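PDB 5G0A: transaminase from Bacillus megaterium, which probably transfers amino groups between amines and carbonyl compounds with S selectivity, using pyridoxal-5'-phosphate as cofactor. Local coordinates for residues I294-G299 against A307-V312. Residues are numbered along the deposited sequence; the frame is centred on the assembly and turned at random.
Sequences ITMGKG and AGAVLV. With PLP (pyridoxal-5'-phosphate), chain K.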
loop_
_atom_site.group_PDB
_atom_site.type_symbol
_atom_site.label_atom_id
_atom_site.label_comp_id
_atom_site.label_asym_id
_atom_site.label_seq_id
_atom_site.Cartn_x
_atom_site.Cartn_y
_atom_site.Cartn_z
ATOM N N ILE B 294 -9.942 0.352 24.686
ATOM C CA ILE B 294 -9.885 1.827 24.680
ATOM C C ILE B 294 -8.452 2.350 24.656
ATOM O O ILE B 294 -7.523 1.675 25.106
ATOM C CB ILE B 294 -10.660 2.532 25.834
ATOM C CG1 ILE B 294 -9.982 2.303 27.206
ATOM C CG2 ILE B 294 -12.168 2.170 25.752
ATOM C CD1 ILE B 294 -10.669 3.092 28.334
ATOM N N THR B 295 -8.317 3.557 24.121
ATOM C CA THR B 295 -7.045 4.277 24.104
ATOM C C THR B 295 -7.160 5.508 24.985
ATOM O O THR B 295 -8.220 6.142 25.040
ATOM C CB THR B 295 -6.642 4.670 22.669
ATOM O OG1 THR B 295 -7.728 5.343 22.034
ATOM C CG2 THR B 295 -6.284 3.429 21.861
ATOM N N MET B 296 -6.057 5.843 25.651
ATOM C CA MET B 296 -6.030 6.919 26.668
ATOM C C MET B 296 -4.780 7.764 26.520
ATOM O O MET B 296 -3.752 7.301 26.039
ATOM C CB MET B 296 -6.059 6.324 28.085
ATOM C CG MET B 296 -7.351 5.575 28.419
ATOM S SD MET B 296 -7.173 4.523 29.864
ATOM C CE MET B 296 -6.383 3.092 29.126
ATOM N N GLY B 297 -4.894 9.001 26.974
ATOM C CA GLY B 297 -3.819 10.010 26.951
ATOM C C GLY B 297 -4.410 11.215 27.693
ATOM O O GLY B 297 -5.361 11.059 28.468
ATOM N N LYS B 298 -3.831 12.394 27.485
ATOM C CA LYS B 298 -4.409 13.691 27.973
ATOM C C LYS B 298 -4.782 13.655 29.449
ATOM O O LYS B 298 -3.891 13.768 30.311
ATOM C CB LYS B 298 -5.562 14.125 27.050
ATOM C CG LYS B 298 -5.064 14.430 25.636
ATOM C CD LYS B 298 -6.144 14.982 24.704
ATOM C CE LYS B 298 -5.561 15.604 23.409
ATOM N NZ LYS B 298 -6.033 14.869 22.226
ATOM N N GLY B 299 -6.067 13.434 29.760
ATOM C CA GLY B 299 -6.523 13.344 31.168
ATOM C C GLY B 299 -6.003 12.177 31.993
ATOM O O GLY B 299 -6.135 12.181 33.223
ATOM N N ALA B 307 2.095 10.622 29.198
ATOM C CA ALA B 307 1.655 9.256 29.354
ATOM C C ALA B 307 0.479 8.980 28.417
ATOM O O ALA B 307 -0.344 9.868 28.150
ATOM C CB ALA B 307 1.200 9.003 30.788
ATOM N N GLY B 308 0.423 7.732 27.935
ATOM C CA GLY B 308 -0.728 7.240 27.191
ATOM C C GLY B 308 -0.930 5.798 27.615
ATOM O O GLY B 308 -0.095 5.223 28.331
ATOM N N ALA B 309 -2.048 5.197 27.213
ATOM C CA ALA B 309 -2.257 3.805 27.569
ATOM C C ALA B 309 -3.284 3.182 26.664
ATOM O O ALA B 309 -4.189 3.867 26.175
ATOM C CB ALA B 309 -2.760 3.678 29.008
ATOM N N VAL B 310 -3.193 1.862 26.563
ATOM C CA VAL B 310 -4.274 1.100 25.941
ATOM C C VAL B 310 -4.778 0.076 26.948
ATOM O O VAL B 310 -3.990 -0.527 27.676
ATOM C CB VAL B 310 -3.798 0.465 24.590
ATOM C CG1 VAL B 310 -2.620 -0.477 24.817
ATOM C CG2 VAL B 310 -4.958 -0.285 23.934
ATOM N N LEU B 311 -6.097 -0.099 27.005
ATOM C CA LEU B 311 -6.713 -1.094 27.881
ATOM C C LEU B 311 -7.500 -2.040 26.972
ATOM O O LEU B 311 -8.315 -1.590 26.174
ATOM C CB LEU B 311 -7.662 -0.425 28.869
ATOM C CG LEU B 311 -8.580 -1.362 29.696
ATOM C CD1 LEU B 311 -7.749 -2.275 30.594
ATOM C CD2 LEU B 311 -9.572 -0.504 30.495
ATOM N N VAL B 312 -7.191 -3.321 27.084
ATOM C CA VAL B 312 -7.828 -4.335 26.246
ATOM C C VAL B 312 -8.674 -5.255 27.122
ATOM O O VAL B 312 -8.410 -5.399 28.327
ATOM C CB VAL B 312 -6.801 -5.203 25.469
ATOM C CG1 VAL B 312 -5.840 -4.330 24.642
ATOM C CG2 VAL B 312 -6.008 -6.138 26.398
HETATM N N1 PLP K . -7.045 10.556 19.838
HETATM C C2 PLP K . -7.870 11.582 20.156
HETATM C C2A PLP K . -9.369 11.378 20.138
HETATM C C3 PLP K . -7.301 12.876 20.599
HETATM O O3 PLP K . -8.075 13.908 20.966
HETATM C C4 PLP K . -5.838 13.027 20.637
HETATM C C4A PLP K . -5.212 14.333 21.129
HETATM C C5 PLP K . -5.059 11.837 20.217
HETATM C C6 PLP K . -5.707 10.678 19.817
HETATM C C5A PLP K . -3.539 11.860 20.139
HETATM O O4P PLP K . -2.909 12.114 21.376
HETATM P P PLP K . -1.415 12.736 21.336
HETATM O O1P PLP K . -1.061 12.654 22.796
HETATM O O2P PLP K . -0.536 11.894 20.429
HETATM O O3P PLP K . -1.577 14.145 20.830
HETATM O O HOH W 1 -1.538 11.628 29.792
#
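I294 and L311 form one hydrogen-bonded pair of an antiparallel ladder, and M296 and A309 form the next. The strand axes run 164° apart. I294 N reaches L311 O at 2.9 Å, and L311 N returns to I294 O at 3.0 Å. M296 N donates to A309 O at 2.8 Å. A309 N donates back to M296 O from well above that carbonyl's plane. T295 and V310 form the non-hydrogen-bonded pair between. A water donates to both K298 O and A307 O, bridging the segments just past the end of strand 294-296 and just before strand 308-312.

I294, M296, A309 and L311 share one face. The M296 chain bends at its last torsion (chi3 -81°), which lays CE 3.7 Å from A309 CB and 3.8 Å from L311 CB. I294 runs alongside L311, with CG1 3.9 Å from L311 CB. K298 follows the strand end after G297. Its NZ is covalently bound to PLP C4A at 1.5 Å, consistent with the internal aldimine lysine of PLP-dependent aminotransferases.

T295 and V310 face helix 121-136. V115 and F117 of strand 112-118 touch A309. The hairpin lies in the seven-stranded sheet of this class-III aminotransferase, between strands 265-269 and 112-118.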